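Local coordinates for protein Maltose/maltodextrin transport permease homologue (PDB 6FFL) that binds maltotriose through this soluble MalE-like domain, which is fused to the MalF membrane subunit of a probable maltose/maltodextrin ABC transporter, at residues 10-13 and 14-17; 214-217 and 218-222. All coordinates share one frame; numbering follows the deposited sequence.

Contact 1: 10-13 and 14-17; sequences QMIY and GHRQ. With GLC (alpha-D-glucopyranose), chain B; SO4 (sulfate ion), chain H.
Arg16 turns its CG between its own backbone N and carbonyl carbon (chi1 69°) and then runs extended to NE, which carries the guanidinium back along the start of the helix to Met11 and Tyr13. NH1 gives a hydrogen bond to Met11 O at 2.9 Å, in the carbonyl plane and close to the guanidinium plane. One face of the guanidinium lies on the backbone of Tyr13, with Tyr13 CA 3.7 Å above its centre. The NH1/NH2 edge takes a sulfate ion, probably from the crystallisation liquor: Arg16 NH2 reaches sulfate O4 at 2.7 Å, NH1 is shared between Met11 O and sulfate O2, and Tyr13 N donates to sulfate O3. The anion thus sits where a first-turn amide and an arginine converge at the helix N-terminus. Tyr13 holds its CG opposite the backbone N (chi1 -179°), laying its ring against the side chain of Gln17. The amide of Gln17 stacks on one ring face, 18° from parallel, with NE2 over the rim, and Gln17 CG makes a CH-pi contact 4.0 Å from the Tyr13 ring centroid. Ile12, at the N-cap position, supplies its carbonyl O to Arg16 N at 2.8 Å, and its CG2 packs 3.7 Å from His15 CD2. Gln10 O accepts from glucose O2 at 2.7 Å and from glucose O1, and Ile12 N gives glucose O2 a weak bond. Such a strand-to-helix turn, offering backbone atoms to the ligand at the cleft, fits the periplasmic binding-protein fold. Gly14 N bonds to Asp240 of helix 238-243, which Ile12 and Tyr13 also touch. The turn links strand 4-9 to helix 13-29; Gln10 and Met11 pack against Tyr63 of strand 61-65, and Met11 meets Tyr272 of strand 266-274.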
loop_
_atom_site.group_PDB
_atom_site.type_symbol
_atom_site.label_atom_id
_atom_site.label_comp_id
_atom_site.label_asym_id
_atom_site.label_seq_id
_atom_site.Cartn_x
_atom_site.Cartn_y
_atom_site.Cartn_z
ATOM N N GLN A 10 6.361 7.482 5.141
ATOM C CA GLN A 10 6.420 7.231 3.706
ATOM C C GLN A 10 5.193 7.807 2.988
ATOM O O GLN A 10 4.703 7.244 2.000
ATOM C CB GLN A 10 6.592 5.732 3.414
ATOM C CG GLN A 10 5.716 4.760 4.233
ATOM C CD GLN A 10 4.249 4.883 3.870
ATOM O OE1 GLN A 10 3.518 5.697 4.458
ATOM N NE2 GLN A 10 3.810 4.098 2.882
ATOM N N MET A 11 4.707 8.964 3.452
ATOM C CA MET A 11 3.485 9.565 2.915
ATOM C C MET A 11 3.719 10.261 1.580
ATOM O O MET A 11 4.587 11.133 1.462
ATOM C CB MET A 11 2.904 10.583 3.900
ATOM C CG MET A 11 2.400 9.977 5.187
ATOM S SD MET A 11 1.480 11.219 6.123
ATOM C CE MET A 11 1.350 10.384 7.704
ATOM N N ILE A 12 2.865 9.928 0.603
ATOM C CA ILE A 12 2.851 10.574 -0.695
ATOM C C ILE A 12 2.518 12.065 -0.560
ATOM O O ILE A 12 1.952 12.520 0.443
ATOM C CB ILE A 12 1.816 9.848 -1.572
ATOM C CG1 ILE A 12 2.002 10.153 -3.056
ATOM C CG2 ILE A 12 0.396 10.209 -1.124
ATOM C CD1 ILE A 12 0.945 9.477 -3.921
ATOM N N TYR A 13 2.853 12.823 -1.608
ATOM C CA TYR A 13 2.694 14.275 -1.631
ATOM C C TYR A 13 1.412 14.768 -0.961
ATOM O O TYR A 13 1.462 15.531 0.009
ATOM C CB TYR A 13 2.732 14.768 -3.075
ATOM C CG TYR A 13 2.595 16.271 -3.177
ATOM C CD1 TYR A 13 3.681 17.105 -2.944
ATOM C CD2 TYR A 13 1.367 16.857 -3.484
ATOM C CE1 TYR A 13 3.550 18.491 -3.043
ATOM C CE2 TYR A 13 1.229 18.227 -3.571
ATOM C CZ TYR A 13 2.319 19.038 -3.350
ATOM O OH TYR A 13 2.172 20.403 -3.439
ATOM N N GLY A 14 0.255 14.354 -1.482
ATOM C CA GLY A 14 -1.010 14.861 -0.962
ATOM C C GLY A 14 -1.205 14.562 0.515
ATOM O O GLY A 14 -1.756 15.382 1.257
ATOM N N HIS A 15 -0.757 13.385 0.960
ATOM C CA HIS A 15 -0.909 13.024 2.367
ATOM C C HIS A 15 0.091 13.769 3.241
ATOM O O HIS A 15 -0.247 14.188 4.352
ATOM C CB HIS A 15 -0.743 11.509 2.564
ATOM C CG HIS A 15 -1.874 10.697 2.010
ATOM N ND1 HIS A 15 -2.356 9.568 2.642
ATOM C CD2 HIS A 15 -2.606 10.839 0.879
ATOM C CE1 HIS A 15 -3.342 9.057 1.925
ATOM N NE2 HIS A 15 -3.509 9.807 0.850
ATOM N N ARG A 16 1.329 13.958 2.769
ATOM C CA ARG A 16 2.254 14.696 3.622
ATOM C C ARG A 16 1.934 16.187 3.654
ATOM O O ARG A 16 2.300 16.857 4.624
ATOM C CB ARG A 16 3.707 14.438 3.206
ATOM C CG ARG A 16 4.135 15.003 1.896
ATOM C CD ARG A 16 5.667 14.905 1.768
ATOM N NE ARG A 16 6.106 15.205 0.407
ATOM C CZ ARG A 16 6.270 14.287 -0.542
ATOM N NH1 ARG A 16 6.046 13.001 -0.280
ATOM N NH2 ARG A 16 6.662 14.658 -1.760
ATOM N N GLN A 17 1.224 16.717 2.648
ATOM C CA GLN A 17 0.690 18.073 2.787
ATOM C C GLN A 17 -0.265 18.157 3.968
ATOM O O GLN A 17 -0.242 19.131 4.731
ATOM C CB GLN A 17 -0.028 18.520 1.510
ATOM C CG GLN A 17 0.828 18.497 0.268
ATOM C CD GLN A 17 2.108 19.289 0.434
ATOM O OE1 GLN A 17 2.083 20.496 0.681
ATOM N NE2 GLN A 17 3.242 18.603 0.316
HETATM C C1 GLC B . 3.314 6.547 -1.692
HETATM C C2 GLC B . 2.338 6.118 -0.591
HETATM C C3 GLC B . 2.610 4.691 -0.137
HETATM C C4 GLC B . 2.692 3.737 -1.328
HETATM C C5 GLC B . 3.686 4.269 -2.370
HETATM C C6 GLC B . 3.686 3.406 -3.631
HETATM O O1 GLC B . 4.628 6.663 -1.142
HETATM O O2 GLC B . 2.478 6.964 0.555
HETATM O O3 GLC B . 1.576 4.297 0.791
HETATM O O4 GLC B . 3.099 2.447 -0.828
HETATM O O5 GLC B . 3.332 5.597 -2.773
HETATM O O6 GLC B . 4.729 3.829 -4.521
HETATM S S SO4 H . 5.990 12.034 -3.926
HETATM O O1 SO4 H . 6.428 11.367 -5.145
HETATM O O2 SO4 H . 6.891 11.658 -2.833
HETATM O O3 SO4 H . 4.628 11.630 -3.592
HETATM O O4 SO4 H . 6.004 13.480 -4.116
#

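Contact 2: 214-217 and 218-222; sequences CDYE and TANAL. With GLC (alpha-D-glucopyranose), chain B.
Asp215 and Thr218 lock the first turn of helix 216-224 through a single carboxylate oxygen. With chi1 at 66°, the Asp215 carboxylate folds back over the turn, and OD1 accepts Thr218 N at 2.8 Å, nearly along its C-O axis. The Thr218 hydroxyl, set beside its own backbone N (chi1 -67°), donates to the same OD1 at 2.8 Å, but from above the carboxylate plane. Two donors of one residue therefore fix the rotation of the carboxylate, and a water bridges Asp215 N and Thr218 OG1 alongside. Just ahead of the cap, Cys214 SG packs 3.7 Å from Ala219 CB, joining the residue before the cap to the first turn. Glu217 starts extended and bends at its second torsion, bringing its carboxylate beside the Asn220 amide. The two planes stand nearly perpendicular, and ND2 makes only a weak bond to Glu217 OE1 at 3.4 Å. Tyr216 points its CG away from the backbone N (chi1 -177°), sending the ring out from the helix axis to the sugar. Glucose O6 lies over one ring face, 3.3 Å above the plane and offset toward the rim. The phenol oxygen is held by Trp236 NE1 and Asn233 ND2, and a water 2.6 Å from Tyr216 OH connects it to Asn220 OD1; these partners fix the outer end of the ring. Backbone bonds such as Asn220 N to Tyr216 O continue the helix behind it. The Asp215 side chain bonded to Thr218 N is an N-cap. Separately, a tyrosine ring laid against a glucose is typical of sugar-binding clefts, including those of maltodextrin-binding proteins.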
loop_
_atom_site.group_PDB
_atom_site.type_symbol
_atom_site.label_atom_id
_atom_site.label_comp_id
_atom_site.label_asym_id
_atom_site.label_seq_id
_atom_site.Cartn_x
_atom_site.Cartn_y
_atom_site.Cartn_z
ATOM N N CYS A 214 7.698 0.617 -16.765
ATOM C CA CYS A 214 6.626 1.358 -16.109
ATOM C C CYS A 214 6.835 1.253 -14.596
ATOM O O CYS A 214 6.301 0.347 -13.954
ATOM C CB CYS A 214 5.269 0.824 -16.527
ATOM S SG CYS A 214 3.886 1.877 -16.101
ATOM N N ASP A 215 7.614 2.184 -14.047
ATOM C CA ASP A 215 7.754 2.238 -12.600
ATOM C C ASP A 215 6.592 3.042 -12.015
ATOM O O ASP A 215 5.681 3.469 -12.734
ATOM C CB ASP A 215 9.133 2.780 -12.207
ATOM C CG ASP A 215 9.357 4.236 -12.603
ATOM O OD1 ASP A 215 8.414 4.930 -13.036
ATOM O OD2 ASP A 215 10.514 4.695 -12.477
ATOM N N TYR A 216 6.597 3.242 -10.695
ATOM C CA TYR A 216 5.452 3.893 -10.068
ATOM C C TYR A 216 5.239 5.295 -10.625
ATOM O O TYR A 216 4.117 5.669 -10.995
ATOM C CB TYR A 216 5.610 3.951 -8.548
ATOM C CG TYR A 216 4.385 4.569 -7.892
ATOM C CD1 TYR A 216 3.322 3.769 -7.476
ATOM C CD2 TYR A 216 4.282 5.947 -7.710
ATOM C CE1 TYR A 216 2.188 4.332 -6.884
ATOM C CE2 TYR A 216 3.156 6.517 -7.129
ATOM C CZ TYR A 216 2.111 5.702 -6.725
ATOM O OH TYR A 216 1.000 6.275 -6.144
ATOM N N GLU A 217 6.308 6.088 -10.699
ATOM C CA GLU A 217 6.135 7.469 -11.122
ATOM C C GLU A 217 5.739 7.563 -12.589
ATOM O O GLU A 217 5.022 8.493 -12.975
ATOM C CB GLU A 217 7.411 8.276 -10.873
ATOM C CG GLU A 217 7.226 9.776 -11.096
ATOM C CD GLU A 217 5.906 10.312 -10.534
ATOM O OE1 GLU A 217 5.564 9.995 -9.371
ATOM O OE2 GLU A 217 5.209 11.059 -11.261
ATOM N N THR A 218 6.192 6.619 -13.412
ATOM C CA THR A 218 5.806 6.630 -14.821
ATOM C C THR A 218 4.309 6.376 -14.982
ATOM O O THR A 218 3.628 7.088 -15.730
ATOM C CB THR A 218 6.628 5.596 -15.591
ATOM O OG1 THR A 218 8.004 6.011 -15.611
ATOM C CG2 THR A 218 6.113 5.453 -17.025
ATOM N N ALA A 219 3.774 5.375 -14.272
ATOM C CA ALA A 219 2.334 5.117 -14.333
ATOM C C ALA A 219 1.551 6.295 -13.773
ATOM O O ALA A 219 0.527 6.698 -14.336
ATOM C CB ALA A 219 1.983 3.833 -13.575
ATOM N N ASN A 220 2.041 6.867 -12.674
ATOM C CA ASN A 220 1.412 8.025 -12.049
ATOM C C ASN A 220 1.344 9.203 -13.014
ATOM O O ASN A 220 0.281 9.803 -13.213
ATOM C CB ASN A 220 2.210 8.396 -10.796
ATOM C CG ASN A 220 1.476 9.354 -9.885
ATOM O OD1 ASN A 220 0.330 9.133 -9.528
ATOM N ND2 ASN A 220 2.156 10.423 -9.487
ATOM N N ALA A 221 2.478 9.542 -13.632
ATOM C CA ALA A 221 2.508 10.656 -14.576
ATOM C C ALA A 221 1.617 10.393 -15.784
ATOM O O ALA A 221 0.873 11.280 -16.220
ATOM C CB ALA A 221 3.941 10.927 -15.030
ATOM N N LEU A 222 1.694 9.190 -16.356
ATOM C CA LEU A 222 0.904 8.906 -17.552
ATOM C C LEU A 222 -0.589 9.066 -17.279
ATOM O O LEU A 222 -1.328 9.588 -18.123
ATOM C CB LEU A 222 1.210 7.503 -18.076
ATOM C CG LEU A 222 2.591 7.321 -18.735
ATOM C CD1 LEU A 222 2.900 5.853 -18.959
ATOM C CD2 LEU A 222 2.703 8.097 -20.047
HETATM C C1 GLC B . 3.314 6.547 -1.692
HETATM C C2 GLC B . 2.338 6.118 -0.591
HETATM C C3 GLC B . 2.610 4.691 -0.137
HETATM C C4 GLC B . 2.692 3.737 -1.328
HETATM C C5 GLC B . 3.686 4.269 -2.370
HETATM C C6 GLC B . 3.686 3.406 -3.631
HETATM O O1 GLC B . 4.628 6.663 -1.142
HETATM O O2 GLC B . 2.478 6.964 0.555
HETATM O O3 GLC B . 1.576 4.297 0.791
HETATM O O4 GLC B . 3.099 2.447 -0.828
HETATM O O5 GLC B . 3.332 5.597 -2.773
HETATM O O6 GLC B . 4.729 3.829 -4.521
HETATM O O HOH W 1 9.369 3.493 -15.966
HETATM O O HOH W 2 0.435 8.649 -6.906
#

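Contact 1 and contact 2 both lie at the N-terminal ends of helices, and both bring pocket residues, Gln10, Met11 and Ile12 in one and Tyr216 in the other, to the same glucose unit. Their centres are about 17 Å apart, yet they meet directly where Ile12 CD1 packs 3.9 Å from Tyr216 OH. The two work on the sugar differently: Gln10 and Ile12 reach its O1, O2 and O3 by hydrogen bonds, some of them weak, whereas Tyr216 lies against O6 with its ring. Trp236 touches Ile12 and bonds to Tyr216 OH, tying the two sites together. Although they follow one another along the chain, both line the same part of the maltotriose site.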